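Local structure of cyanophage-like gp41-1 intein (Metagenome, 6QAZ) at residues A4-T9 with R106-I111; S21-G26 with N36-V41; V29-G34 with S114-F119; K47-I52 with E59-E64; H66-Q71 with N122-H127. The protein probably carries out protein splicing, excising itself from a precursor and joining the flanking sequences, in nature as a split intein of two fragments. All coordinates share one frame; numbering follows the deposited sequence.

Contact 1 (A4-T9 with R106-I111); sequences ALDLKT and RELIDI
In the all-beta HINT (Hedgehog/intein) fold, the short strand of Leu5 and Asp6 runs antiparallel to the long strand 93-113, with Leu5 and Ile109 as a hydrogen-bonded pair. Leu5 N reaches Ile109 O at 2.8 Å, and the return bond from Ile109 N to Leu5 O is equally short. Just before the pair, Ala4 CB presses on Leu108 CB at 3.4 Å, tighter than usual for two carbons.

Asp6 makes the polar end. Its CG is trans to the backbone N (chi1 -171°), which brings the carboxylate back to Arg106. Arg106 NH1 donates to Asp6 OD1 at 2.9 Å in a salt bridge. The oxygen lies in the guanidinium plane, whereas the nitrogen comes from above the carboxylate, the two planes being 65° apart. Asp104 takes the neighbouring NH2. A water donates to both Asp6 OD1 and Glu107 O while accepting from Leu7 N. The other oxygen, Asp6 OD2, closes an Asx turn by accepting from Lys8 N at 3.0 Å.

Contact 2 (S21-G26 with N36-V41); sequences SNIQVG and NEVLNV
Glu37 opens the contact between strand 34-41 of the HINT-fold sheet and the loop that leads from strand 16-19 to strand 28-31. Its extended side chain sets OE1 3.7 Å from Gly26 CA, at the margin of the contact.

Val38 follows and joins the loop through backbone and side chain alike. Gly26 N donates to Val38 O at 2.9 Å, an almost linear bond (174° at the hydrogen) that lies in the carbonyl plane. The same oxygen receives a CA-H contact from Val25 CA at 3.5 Å, so two successive loop residues converge on one acceptor. On the side-chain side, Val38 CG2 meets Ile23 CG2 at 3.7 Å, branch against branch, and Val38 CG1 rests against Gln24 O. Ile23, which is buried, also packs on Val29, Val11 and Thr13.

Leu39 and Asn40 together face Glu112 on strand 93-113, the pattern of a classic beta bulge, and both turn their CB atoms away from the loop. Past the bulge, Val41 is directed at the loop again. In the conformer of Val25 described, one of two modelled, Val25 CG2 lies beside Val41 CG2 at 4.2 Å. The same Val41 branch approaches the loop backbone and comes to 3.8 Å from Ile23 O and 3.9 Å from Val25 N.

Contact 3 (V29-G34 with S114-F119); sequences VLSNTG and SGNHLF
Val29, on strand 28-31 of the HINT fold, meets Phe119 near the start of strand 118-121. Its CG2 touches Phe119 CB at 3.7 Å, and the phenyl ring continues past it toward Ile111 and Val113. Leu30 contributes its backbone: Phe119 CA comes within 3.4 Å of Leu30 O as a CA-H contact, while the Leu30 side chain points away to other parts of the fold.

Ser31 begins a type I beta turn that ends at Gly34. Its CB is 3.2 Å from Leu118 O. The hydroxyl, in the conformer described, serves the turn itself, donating to Gly34 O and accepting from Thr33 N as an ST turn.

Asn32 gives the direct polar link. Its CG lies between the backbone N and the carbonyl carbon (chi1 57°), which turns the amide to Asn116, whose ND2 donates to Asn32 OD1 at 3.0 Å. The bond is bent, 140° at the hydrogen. The donor is tilted 26° from the Asn32 carbonyl plane, though OD1 lies close to the Asn116 amide plane. Leu118 CD1 lies beside the same oxygen at 3.6 Å. The other end of the Asn116 amide is well held, since OD1 accepts from Asn36 ND2 and, as an Asx turn, from Leu118 N.

At Thr33, in the conformer described, a water links the segments: it lies 2.6 Å from Thr33 OG1 and accepts from Asn116 N at 3.0 Å.

Contact 4 (K47-I52 with E59-E64); sequences KKSYKI and EIICSE. With PEG (di(hydroxyethyl)ether), chain E.
Lys51 NZ is gripped by three partners: a water, O4 of a di(hydroxyethyl)ether molecule and a citrate oxygen. The first two lead on to Glu59 of the partner strand. The water, 3.0 Å from Lys51 NZ, donates to Glu59 OE2, and the terminal hydroxyl oxygen O4 lies 2.9 Å from Glu59 OE1. Lys51 NZ and Glu59 OE1 are 4.3 Å apart, beyond a salt bridge. The extended start of the lysine chain (chi1 -176°, chi2 175°) carries Lys51 CD to 3.4 Å from Glu59 OE1, and a bend at chi3 then turns CE and NZ.

Strands 45-54 and 59-63 form an antiparallel beta hairpin, in which Tyr50 pairs with Cys62 and Ile52 with Ile60. The bond from Tyr50 N to Cys62 O is 2.8 Å long, and this oxygen also lies at the edge of the Tyr50 ring. Farther out, the ring runs alongside Glu64, with CE1 3.7 Å from Glu64 CB. Ile52 CD1 meets Cys62 SG on the buried face, which Phe68 covers. Backbone bonds and inner side chains thus define the pairing, while the Lys51-Glu59 attraction is probably softened by solvent and crystallisation molecules.

Contact 5 (H66-Q71 with N122-H127); sequences HLFPTQ and NDILTH
His66 and Thr126 cross at about a right angle where the loop leading into strand 68-70 meets the C-terminal strand 124-127 of the HINT fold. The imidazole turns its edge to Thr126, and His66 NE2 is hydrogen-bonded to Thr126 OG1 at 2.8 Å. The same hydroxyl oxygen sits 3.2 Å above one face of the Phe68 ring, displaced toward its CD2-CE2 side. Thr126 OG1 is therefore enclosed by a ring edge and a ring face.

His127 lies across from Leu67: its N donates to Leu67 O at 3.1 Å from above the carbonyl plane, and Leu67 CD1 lies over one face of its imidazole. The sequence Ser63-x-x-His66 is consistent with the block B histidine motif of inteins, and His127 is the penultimate residue, probably equivalent to the histidine of the His-Asn end at the family's splice junction.

Pro69 and Leu125 also meet nearly at right angles, CG to CD2 at 3.9 Å. Beside them a water donates to both Pro69 O and Leu125 O, 2.8 Å from each.

How the contacts relate
Contact 5 lies nearest the middle of the protein, about 5 Å from its centre, and contacts 1, 3 and 4 all touch it. Contact 1 brings Leu5 CD2 to 3.7 Å from His66 NE2. Contact 4 places Cys62 SG 3.8 Å from Phe68 CE1, and contact 3 adds the probable hydrogen bond from Thr126 N to Phe119 O, 2.9 Å. Contact 5, which holds the probable block B histidine, is thus adjoined by three others. Contacts 1 to 4 all reach the large antiparallel sheet, and 1 and 4 join directly through the probable hydrogen bond from Asp6 N to Ile61 O, 2.9 Å. Contact 2 is peripheral, its centre about 14 Å from the chain centre and its nearest atoms about 7 Å from contact 5.

Contact 1 (A4-T9 with R106-I111)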
# COMPACT_ATOMS: atom_id res chain seq x y z
N ALA A 4 -6.07 -0.70 -5.49
CA ALA A 4 -4.82 -0.87 -6.22
C ALA A 4 -3.85 0.25 -5.87
O ALA A 4 -4.21 1.28 -5.26
CB ALA A 4 -5.11 -0.94 -7.70
N LEU A 5 -2.61 0.06 -6.28
CA LEU A 5 -1.46 0.90 -5.95
C LEU A 5 -0.77 1.38 -7.23
O LEU A 5 -0.74 0.71 -8.26
CB LEU A 5 -0.45 0.11 -5.12
CG LEU A 5 -0.92 -0.25 -3.72
CD1 LEU A 5 0.05 -1.16 -3.02
CD2 LEU A 5 -1.18 0.93 -2.89
N ASP A 6 -0.09 2.53 -7.13
CA ASP A 6 0.70 3.02 -8.26
C ASP A 6 1.72 2.00 -8.70
O ASP A 6 2.36 1.34 -7.86
CB ASP A 6 1.36 4.33 -7.88
CG ASP A 6 2.00 5.00 -9.06
OD1 ASP A 6 1.24 5.51 -9.89
OD2 ASP A 6 3.25 4.93 -9.17
N LEU A 7 1.98 1.94 -10.00
CA LEU A 7 2.95 0.98 -10.56
C LEU A 7 4.35 1.14 -9.98
O LEU A 7 5.07 0.12 -9.93
CB LEU A 7 3.08 1.17 -12.07
CG LEU A 7 2.22 0.26 -12.94
CD1 LEU A 7 0.79 0.63 -12.79
CD2 LEU A 7 2.66 0.36 -14.39
N LYS A 8 4.75 2.33 -9.59
CA LYS A 8 6.13 2.59 -9.15
C LYS A 8 6.27 2.43 -7.64
O LYS A 8 7.37 2.64 -7.12
CB LYS A 8 6.57 3.96 -9.60
CG LYS A 8 6.59 4.07 -11.13
CD LYS A 8 7.35 5.14 -11.78
CE LYS A 8 8.79 5.34 -11.32
NZ LYS A 8 9.84 4.48 -11.93
N THR A 9 5.22 2.06 -6.94
CA THR A 9 5.32 1.77 -5.50
C THR A 9 6.38 0.72 -5.28
O THR A 9 6.36 -0.31 -5.96
CB THR A 9 3.97 1.24 -5.01
OG1 THR A 9 2.90 2.14 -5.32
CG2 THR A 9 3.98 1.01 -3.52
N ARG A 106 -5.26 6.72 -13.53
CA ARG A 106 -4.03 6.10 -14.03
C ARG A 106 -4.12 4.59 -13.84
O ARG A 106 -4.97 4.08 -13.09
CB ARG A 106 -2.84 6.69 -13.30
CG ARG A 106 -2.81 6.33 -11.84
CD ARG A 106 -1.55 6.81 -11.13
NE ARG A 106 -1.46 8.24 -11.11
CZ ARG A 106 -0.40 8.92 -10.71
NH1 ARG A 106 0.69 8.30 -10.27
NH2 ARG A 106 -0.45 10.24 -10.66
N GLU A 107 -3.21 3.89 -14.50
CA GLU A 107 -3.09 2.44 -14.31
C GLU A 107 -2.54 2.17 -12.90
O GLU A 107 -1.63 2.86 -12.44
CB GLU A 107 -2.13 1.86 -15.34
CG GLU A 107 -2.60 1.99 -16.77
CD GLU A 107 -3.85 1.23 -17.14
OE1 GLU A 107 -4.14 0.21 -16.50
OE2 GLU A 107 -4.45 1.57 -18.18
N LEU A 108 -3.12 1.19 -12.26
CA LEU A 108 -2.74 0.77 -10.91
C LEU A 108 -2.68 -0.74 -10.86
O LEU A 108 -3.33 -1.45 -11.66
CB LEU A 108 -3.76 1.30 -9.91
CG LEU A 108 -3.99 2.81 -9.82
CD1 LEU A 108 -5.13 3.07 -8.86
CD2 LEU A 108 -2.78 3.56 -9.38
N ILE A 109 -1.97 -1.26 -9.87
CA ILE A 109 -2.04 -2.71 -9.81
C ILE A 109 -2.25 -3.19 -8.40
O ILE A 109 -2.17 -2.52 -7.38
CB ILE A 109 -0.75 -3.21 -10.42
CG1 ILE A 109 -0.76 -4.71 -10.71
CG2 ILE A 109 0.37 -2.81 -9.48
CD1 ILE A 109 -1.94 -5.21 -11.47
N ASP A 110 -2.72 -4.42 -8.43
CA ASP A 110 -3.34 -5.05 -7.26
C ASP A 110 -2.77 -6.45 -7.12
O ASP A 110 -2.86 -7.22 -8.08
CB ASP A 110 -4.82 -5.10 -7.54
CG ASP A 110 -5.65 -5.52 -6.38
OD1 ASP A 110 -5.15 -5.64 -5.25
OD2 ASP A 110 -6.88 -5.72 -6.65
N ILE A 111 -2.25 -6.78 -5.95
CA ILE A 111 -1.73 -8.11 -5.65
C ILE A 111 -2.41 -8.66 -4.40
O ILE A 111 -2.93 -7.91 -3.60
CB ILE A 111 -0.20 -8.10 -5.50
CG1 ILE A 111 0.29 -7.44 -4.21
CG2 ILE A 111 0.47 -7.48 -6.71
CD1 ILE A 111 1.79 -7.49 -4.00
O HOH W 1 0.77 3.85 -11.86

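Contact 2 (S21-G26 with N36-V41)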
# COMPACT_ATOMS: atom_id res chain seq x y z
N SER A 21 4.81 -3.06 -10.04
CA SER A 21 4.51 -3.47 -11.43
C SER A 21 5.37 -4.63 -11.89
O SER A 21 5.01 -5.25 -12.89
CB SER A 21 4.72 -2.28 -12.36
OG SER A 21 6.10 -1.90 -12.34
N ASN A 22 6.48 -4.91 -11.23
CA ASN A 22 7.39 -6.00 -11.62
C ASN A 22 7.17 -7.24 -10.74
O ASN A 22 7.84 -8.24 -10.98
CB ASN A 22 8.83 -5.52 -11.57
CG ASN A 22 9.13 -4.44 -12.58
OD1 ASN A 22 8.54 -4.43 -13.67
ND2 ASN A 22 10.02 -3.51 -12.26
N ILE A 23 6.31 -7.18 -9.75
CA ILE A 23 6.07 -8.33 -8.84
C ILE A 23 5.33 -9.42 -9.61
O ILE A 23 4.45 -9.16 -10.44
CB ILE A 23 5.30 -7.84 -7.61
CG1 ILE A 23 6.22 -7.07 -6.67
CG2 ILE A 23 4.55 -8.98 -6.90
CD1 ILE A 23 7.19 -7.92 -5.91
N GLN A 24 5.70 -10.65 -9.28
CA GLN A 24 5.07 -11.84 -9.88
C GLN A 24 4.62 -12.79 -8.79
O GLN A 24 5.13 -12.75 -7.65
CB GLN A 24 5.99 -12.45 -10.92
CG GLN A 24 7.25 -12.98 -10.33
CD GLN A 24 8.17 -13.29 -11.48
OE1 GLN A 24 9.17 -12.62 -11.71
NE2 GLN A 24 7.79 -14.29 -12.25
N VAL A 25 3.68 -13.64 -9.12
CA VAL A 25 3.27 -14.70 -8.20
C VAL A 25 4.50 -15.49 -7.80
O VAL A 25 5.35 -15.82 -8.63
CB VAL A 25 2.21 -15.60 -8.83
CG1 VAL A 25 1.96 -16.85 -7.99
CG2 VAL A 25 0.92 -14.85 -9.14
N GLY A 26 4.58 -15.78 -6.50
CA GLY A 26 5.72 -16.49 -5.91
C GLY A 26 6.77 -15.58 -5.32
O GLY A 26 7.58 -16.08 -4.53
N ASN A 36 5.56 -12.20 3.20
CA ASN A 36 4.36 -12.86 2.72
C ASN A 36 4.51 -13.23 1.25
O ASN A 36 5.10 -12.45 0.47
CB ASN A 36 3.13 -11.99 2.95
CG ASN A 36 2.81 -11.80 4.40
OD1 ASN A 36 2.99 -12.74 5.22
ND2 ASN A 36 2.32 -10.63 4.79
N GLU A 37 4.02 -14.40 0.85
CA GLU A 37 4.10 -14.83 -0.55
C GLU A 37 3.04 -14.10 -1.36
O GLU A 37 1.89 -14.01 -0.96
CB GLU A 37 3.81 -16.34 -0.66
CG GLU A 37 3.89 -16.83 -2.09
CD GLU A 37 3.47 -18.22 -2.44
OE1 GLU A 37 3.80 -18.63 -3.61
OE2 GLU A 37 2.77 -18.88 -1.60
N VAL A 38 3.43 -13.68 -2.56
CA VAL A 38 2.48 -13.13 -3.52
C VAL A 38 1.71 -14.30 -4.17
O VAL A 38 2.30 -15.13 -4.87
CB VAL A 38 3.18 -12.28 -4.57
CG1 VAL A 38 2.18 -11.74 -5.59
CG2 VAL A 38 3.95 -11.14 -3.91
N LEU A 39 0.42 -14.37 -3.88
CA LEU A 39 -0.46 -15.44 -4.32
C LEU A 39 -1.16 -15.09 -5.62
O LEU A 39 -1.52 -15.99 -6.39
CB LEU A 39 -1.50 -15.73 -3.25
CG LEU A 39 -0.96 -16.15 -1.89
CD1 LEU A 39 -2.06 -16.39 -0.92
CD2 LEU A 39 -0.08 -17.36 -2.03
N ASN A 40 -1.40 -13.80 -5.87
CA ASN A 40 -2.11 -13.35 -7.09
C ASN A 40 -1.56 -12.01 -7.48
O ASN A 40 -1.27 -11.17 -6.63
CB ASN A 40 -3.61 -13.17 -6.88
CG ASN A 40 -4.31 -14.38 -6.35
OD1 ASN A 40 -4.24 -14.66 -5.14
ND2 ASN A 40 -4.96 -15.09 -7.24
N VAL A 41 -1.48 -11.81 -8.78
CA VAL A 41 -1.31 -10.48 -9.38
C VAL A 41 -2.55 -10.28 -10.24
O VAL A 41 -2.70 -10.93 -11.29
CB VAL A 41 -0.00 -10.32 -10.14
CG1 VAL A 41 0.09 -8.93 -10.73
CG2 VAL A 41 1.19 -10.63 -9.26

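Contact 3 (V29-G34 with S114-F119)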
# COMPACT_ATOMS: atom_id res chain seq x y z
N VAL A 29 7.23 -10.59 -0.18
CA VAL A 29 7.25 -9.15 0.15
C VAL A 29 7.21 -8.96 1.64
O VAL A 29 6.45 -9.63 2.36
CB VAL A 29 6.13 -8.39 -0.57
CG1 VAL A 29 6.39 -8.36 -2.07
CG2 VAL A 29 4.75 -8.89 -0.25
N LEU A 30 8.00 -8.02 2.13
CA LEU A 30 8.17 -7.83 3.57
C LEU A 30 6.96 -7.13 4.17
O LEU A 30 6.51 -6.10 3.65
CB LEU A 30 9.43 -7.00 3.84
CG LEU A 30 9.76 -6.82 5.31
CD1 LEU A 30 10.12 -8.13 5.98
CD2 LEU A 30 10.89 -5.82 5.47
N SER A 31 6.49 -7.68 5.27
CA SER A 31 5.45 -7.12 6.13
C SER A 31 6.01 -6.86 7.52
O SER A 31 7.20 -7.07 7.77
CB SER A 31 4.28 -8.08 6.19
OG SER A 31 4.51 -9.09 7.12
N ASN A 32 5.13 -6.48 8.42
CA ASN A 32 5.50 -6.34 9.85
C ASN A 32 5.77 -7.68 10.51
O ASN A 32 6.35 -7.67 11.60
CB ASN A 32 4.41 -5.57 10.61
CG ASN A 32 3.04 -6.20 10.51
OD1 ASN A 32 2.61 -6.61 9.44
ND2 ASN A 32 2.36 -6.28 11.62
N THR A 33 5.26 -8.76 9.92
CA THR A 33 5.36 -10.16 10.36
C THR A 33 6.16 -10.97 9.35
O THR A 33 5.74 -12.00 9.00
CB THR A 33 3.98 -10.87 10.39
OG1 THR A 33 3.49 -10.74 9.06
CG2 THR A 33 3.02 -10.28 11.40
N GLY A 34 7.25 -10.51 8.84
CA GLY A 34 8.06 -11.33 7.93
C GLY A 34 7.59 -11.22 6.51
O GLY A 34 6.82 -10.32 6.15
N SER A 114 0.02 -13.65 1.16
CA SER A 114 -0.34 -14.61 2.19
C SER A 114 -0.32 -13.98 3.58
O SER A 114 -0.14 -12.77 3.76
CB SER A 114 0.58 -15.81 2.10
OG SER A 114 1.93 -15.50 2.47
N GLY A 115 -0.49 -14.83 4.58
CA GLY A 115 -0.29 -14.39 5.96
C GLY A 115 -1.32 -13.36 6.37
O GLY A 115 -2.52 -13.50 6.09
N ASN A 116 -0.82 -12.29 6.96
CA ASN A 116 -1.69 -11.19 7.41
C ASN A 116 -2.13 -10.27 6.29
O ASN A 116 -2.83 -9.29 6.58
CB ASN A 116 -1.00 -10.40 8.53
CG ASN A 116 0.21 -9.61 8.09
OD1 ASN A 116 0.60 -9.60 6.92
ND2 ASN A 116 0.82 -8.95 9.06
N HIS A 117 -1.78 -10.56 5.05
CA HIS A 117 -2.24 -9.76 3.88
C HIS A 117 -1.65 -8.35 3.87
O HIS A 117 -2.15 -7.53 3.11
CB HIS A 117 -3.75 -9.69 3.75
CG HIS A 117 -4.36 -10.99 3.67
ND1 HIS A 117 -4.09 -11.90 2.71
CD2 HIS A 117 -5.26 -11.53 4.46
CE1 HIS A 117 -4.82 -13.01 2.93
NE2 HIS A 117 -5.55 -12.79 3.98
N LEU A 118 -0.60 -8.10 4.63
CA LEU A 118 0.02 -6.77 4.66
C LEU A 118 1.39 -6.81 3.98
O LEU A 118 2.03 -7.87 3.86
CB LEU A 118 0.19 -6.27 6.10
CG LEU A 118 -1.05 -6.34 6.99
CD1 LEU A 118 -0.74 -5.74 8.36
CD2 LEU A 118 -2.23 -5.64 6.35
N PHE A 119 1.87 -5.64 3.61
CA PHE A 119 3.25 -5.47 3.18
C PHE A 119 3.62 -4.00 3.30
O PHE A 119 2.75 -3.12 3.22
CB PHE A 119 3.52 -6.01 1.77
CG PHE A 119 2.65 -5.48 0.66
CD1 PHE A 119 2.94 -4.32 -0.02
CD2 PHE A 119 1.55 -6.18 0.27
CE1 PHE A 119 2.15 -3.87 -1.05
CE2 PHE A 119 0.78 -5.75 -0.79
CZ PHE A 119 1.05 -4.57 -1.42
O HOH W 2 2.05 -12.46 7.77

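Contact 4 (K47-I52 with E59-E64)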
# COMPACT_ATOMS: atom_id res chain seq x y z
N LYS A 47 -7.93 3.55 -12.57
CA LYS A 47 -8.79 4.05 -11.50
C LYS A 47 -8.33 5.47 -11.14
O LYS A 47 -7.16 5.85 -11.35
CB LYS A 47 -8.73 3.17 -10.24
CG LYS A 47 -8.96 1.68 -10.40
CD LYS A 47 -8.86 0.91 -9.08
CE LYS A 47 -9.58 -0.42 -9.09
NZ LYS A 47 -8.64 -1.55 -9.12
N LYS A 48 -9.23 6.23 -10.54
CA LYS A 48 -8.81 7.48 -9.90
C LYS A 48 -7.81 7.18 -8.80
O LYS A 48 -7.99 6.24 -8.02
CB LYS A 48 -10.02 8.24 -9.35
CG LYS A 48 -9.74 9.63 -8.77
CD LYS A 48 -9.03 10.59 -9.71
CE LYS A 48 -9.86 10.94 -10.93
NZ LYS A 48 -11.15 11.56 -10.56
N SER A 49 -6.77 7.99 -8.72
CA SER A 49 -5.69 7.80 -7.76
C SER A 49 -5.64 8.97 -6.79
O SER A 49 -6.10 10.06 -7.09
CB SER A 49 -4.39 7.59 -8.46
OG SER A 49 -3.92 8.74 -9.14
N TYR A 50 -5.04 8.69 -5.64
CA TYR A 50 -4.91 9.59 -4.50
C TYR A 50 -3.52 9.44 -3.94
O TYR A 50 -2.99 8.33 -3.85
CB TYR A 50 -5.89 9.24 -3.39
CG TYR A 50 -7.32 9.34 -3.80
CD1 TYR A 50 -7.92 8.34 -4.55
CD2 TYR A 50 -8.09 10.44 -3.47
CE1 TYR A 50 -9.21 8.43 -5.01
CE2 TYR A 50 -9.42 10.53 -3.87
CZ TYR A 50 -9.96 9.54 -4.69
OH TYR A 50 -11.25 9.58 -5.14
N LYS A 51 -2.92 10.55 -3.52
CA LYS A 51 -1.62 10.53 -2.85
C LYS A 51 -1.82 10.79 -1.36
O LYS A 51 -2.38 11.84 -0.99
CB LYS A 51 -0.68 11.58 -3.44
CG LYS A 51 0.72 11.55 -2.84
CD LYS A 51 1.66 12.49 -3.51
CE LYS A 51 1.17 13.91 -3.53
NZ LYS A 51 2.26 14.84 -3.92
N ILE A 52 -1.29 9.91 -0.55
CA ILE A 52 -1.23 10.09 0.91
C ILE A 52 0.19 10.47 1.27
O ILE A 52 1.13 9.76 0.88
CB ILE A 52 -1.64 8.78 1.61
CG1 ILE A 52 -3.04 8.36 1.20
CG2 ILE A 52 -1.49 8.93 3.10
CD1 ILE A 52 -3.45 7.01 1.70
N GLU A 59 5.29 8.89 1.05
CA GLU A 59 4.11 9.02 0.19
C GLU A 59 3.73 7.68 -0.39
O GLU A 59 4.61 6.83 -0.66
CB GLU A 59 4.39 9.95 -1.01
CG GLU A 59 4.61 11.38 -0.74
CD GLU A 59 5.12 12.11 -2.00
OE1 GLU A 59 4.92 11.61 -3.17
OE2 GLU A 59 5.60 13.18 -1.82
N ILE A 60 2.46 7.53 -0.69
CA ILE A 60 1.96 6.37 -1.44
C ILE A 60 0.80 6.84 -2.28
O ILE A 60 0.02 7.70 -1.83
CB ILE A 60 1.63 5.20 -0.51
CG1 ILE A 60 1.25 3.98 -1.25
CG2 ILE A 60 0.54 5.57 0.45
CD1 ILE A 60 1.28 2.70 -0.37
N ILE A 61 0.65 6.27 -3.45
CA ILE A 61 -0.46 6.58 -4.38
C ILE A 61 -1.29 5.32 -4.53
O ILE A 61 -0.79 4.25 -4.88
CB ILE A 61 0.09 7.12 -5.71
CG1 ILE A 61 0.70 8.51 -5.49
CG2 ILE A 61 -1.03 7.18 -6.75
CD1 ILE A 61 1.40 9.04 -6.71
N CYS A 62 -2.59 5.49 -4.33
CA CYS A 62 -3.50 4.34 -4.31
C CYS A 62 -4.89 4.76 -4.78
O CYS A 62 -5.20 5.94 -4.92
CB CYS A 62 -3.57 3.72 -2.92
SG CYS A 62 -4.26 4.83 -1.66
N SER A 63 -5.75 3.78 -4.94
CA SER A 63 -7.16 4.03 -5.27
C SER A 63 -7.97 4.28 -4.01
O SER A 63 -7.52 4.06 -2.87
CB SER A 63 -7.73 2.90 -6.06
OG SER A 63 -7.79 1.73 -5.28
N GLU A 64 -9.22 4.70 -4.19
CA GLU A 64 -10.05 5.10 -3.05
C GLU A 64 -10.42 3.93 -2.15
O GLU A 64 -10.71 4.16 -0.98
CB GLU A 64 -11.32 5.85 -3.45
CG GLU A 64 -12.35 4.98 -4.13
CD GLU A 64 -13.65 5.69 -4.41
OE1 GLU A 64 -13.97 6.62 -3.64
OE2 GLU A 64 -14.33 5.29 -5.38
C1 PEG E . 6.04 14.76 -10.55
O1 PEG E . 6.92 14.73 -11.96
C2 PEG E . 6.78 13.89 -9.43
O2 PEG E . 5.73 13.43 -8.55
C3 PEG E . 6.07 12.53 -7.50
C4 PEG E . 5.85 13.18 -6.13
O4 PEG E . 4.51 13.17 -5.54
O HOH W 3 -10.21 5.29 -6.83
O HOH W 4 3.43 14.96 -1.14

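Contact 5 (H66-Q71 with N122-H127)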
# COMPACT_ATOMS: atom_id res chain seq x y z
N HIS A 66 -8.44 1.23 -1.57
CA HIS A 66 -7.27 0.49 -1.08
C HIS A 66 -7.13 0.66 0.43
O HIS A 66 -7.14 1.79 0.96
CB HIS A 66 -6.03 1.00 -1.80
CG HIS A 66 -4.85 0.19 -1.42
ND1 HIS A 66 -4.54 -1.03 -1.97
CD2 HIS A 66 -3.98 0.34 -0.40
CE1 HIS A 66 -3.57 -1.59 -1.30
NE2 HIS A 66 -3.20 -0.78 -0.36
N LEU A 67 -6.97 -0.43 1.15
CA LEU A 67 -6.96 -0.45 2.62
C LEU A 67 -5.57 -0.28 3.20
O LEU A 67 -4.56 -0.77 2.67
CB LEU A 67 -7.54 -1.77 3.11
CG LEU A 67 -9.00 -2.02 2.80
CD1 LEU A 67 -9.33 -3.51 2.98
CD2 LEU A 67 -9.92 -1.16 3.66
N PHE A 68 -5.57 0.35 4.37
CA PHE A 68 -4.38 0.46 5.22
C PHE A 68 -4.74 0.10 6.66
O PHE A 68 -5.77 0.53 7.17
CB PHE A 68 -3.86 1.90 5.29
CG PHE A 68 -3.35 2.41 3.98
CD1 PHE A 68 -4.23 2.92 3.02
CD2 PHE A 68 -2.00 2.39 3.68
CE1 PHE A 68 -3.78 3.35 1.79
CE2 PHE A 68 -1.54 2.86 2.48
CZ PHE A 68 -2.43 3.33 1.53
N PRO A 69 -3.84 -0.58 7.37
CA PRO A 69 -4.04 -0.79 8.79
C PRO A 69 -3.89 0.53 9.52
O PRO A 69 -3.01 1.34 9.24
CB PRO A 69 -2.96 -1.79 9.19
CG PRO A 69 -1.95 -1.74 8.11
CD PRO A 69 -2.65 -1.25 6.87
N THR A 70 -4.74 0.73 10.52
CA THR A 70 -4.71 1.90 11.40
C THR A 70 -4.96 1.40 12.82
O THR A 70 -5.33 0.25 13.03
CB THR A 70 -5.76 2.95 11.02
OG1 THR A 70 -7.05 2.59 11.53
CG2 THR A 70 -5.82 3.24 9.54
N GLN A 71 -4.86 2.30 13.77
CA GLN A 71 -5.18 1.94 15.16
C GLN A 71 -6.64 1.54 15.35
O GLN A 71 -6.93 0.87 16.37
CB GLN A 71 -4.87 3.12 16.09
CG GLN A 71 -3.36 3.36 16.25
CD GLN A 71 -3.07 4.70 16.88
OE1 GLN A 71 -3.28 5.73 16.27
NE2 GLN A 71 -2.65 4.66 18.13
N ASN A 122 6.57 1.57 -0.11
CA ASN A 122 7.29 2.85 0.18
C ASN A 122 7.49 3.01 1.69
O ASN A 122 7.43 4.13 2.22
CB ASN A 122 6.59 4.04 -0.42
CG ASN A 122 6.42 3.95 -1.90
OD1 ASN A 122 7.14 3.24 -2.60
ND2 ASN A 122 5.49 4.69 -2.41
N ASP A 123 7.73 1.91 2.39
CA ASP A 123 8.00 1.91 3.84
C ASP A 123 6.76 2.25 4.68
O ASP A 123 6.90 2.46 5.88
CB ASP A 123 9.19 2.77 4.23
CG ASP A 123 10.49 2.30 3.68
OD1 ASP A 123 10.69 1.09 3.66
OD2 ASP A 123 11.33 3.15 3.33
N ILE A 124 5.58 2.23 4.07
CA ILE A 124 4.29 2.42 4.77
C ILE A 124 3.60 1.06 4.81
O ILE A 124 3.46 0.41 3.79
CB ILE A 124 3.42 3.45 4.03
CG1 ILE A 124 4.13 4.80 3.92
CG2 ILE A 124 2.07 3.57 4.71
CD1 ILE A 124 3.41 5.82 3.08
N LEU A 125 3.13 0.65 5.98
CA LEU A 125 2.42 -0.63 6.07
C LEU A 125 1.06 -0.49 5.40
O LEU A 125 0.25 0.39 5.75
CB LEU A 125 2.28 -1.05 7.52
CG LEU A 125 1.83 -2.49 7.73
CD1 LEU A 125 2.83 -3.51 7.19
CD2 LEU A 125 1.62 -2.73 9.22
N THR A 126 0.79 -1.35 4.44
CA THR A 126 -0.47 -1.32 3.70
C THR A 126 -1.06 -2.71 3.62
O THR A 126 -0.37 -3.71 3.85
CB THR A 126 -0.28 -0.68 2.33
OG1 THR A 126 -1.56 -0.31 1.80
CG2 THR A 126 0.37 -1.58 1.31
N HIS A 127 -2.36 -2.78 3.37
CA HIS A 127 -3.01 -4.04 3.08
C HIS A 127 -2.86 -4.33 1.60
O HIS A 127 -2.74 -3.38 0.80
CB HIS A 127 -4.46 -3.92 3.53
CG HIS A 127 -5.22 -5.17 3.50
ND1 HIS A 127 -5.73 -5.73 2.36
CD2 HIS A 127 -5.56 -5.98 4.51
CE1 HIS A 127 -6.37 -6.85 2.71
NE2 HIS A 127 -6.31 -7.00 4.00
O HOH W 5 -0.50 1.67 8.14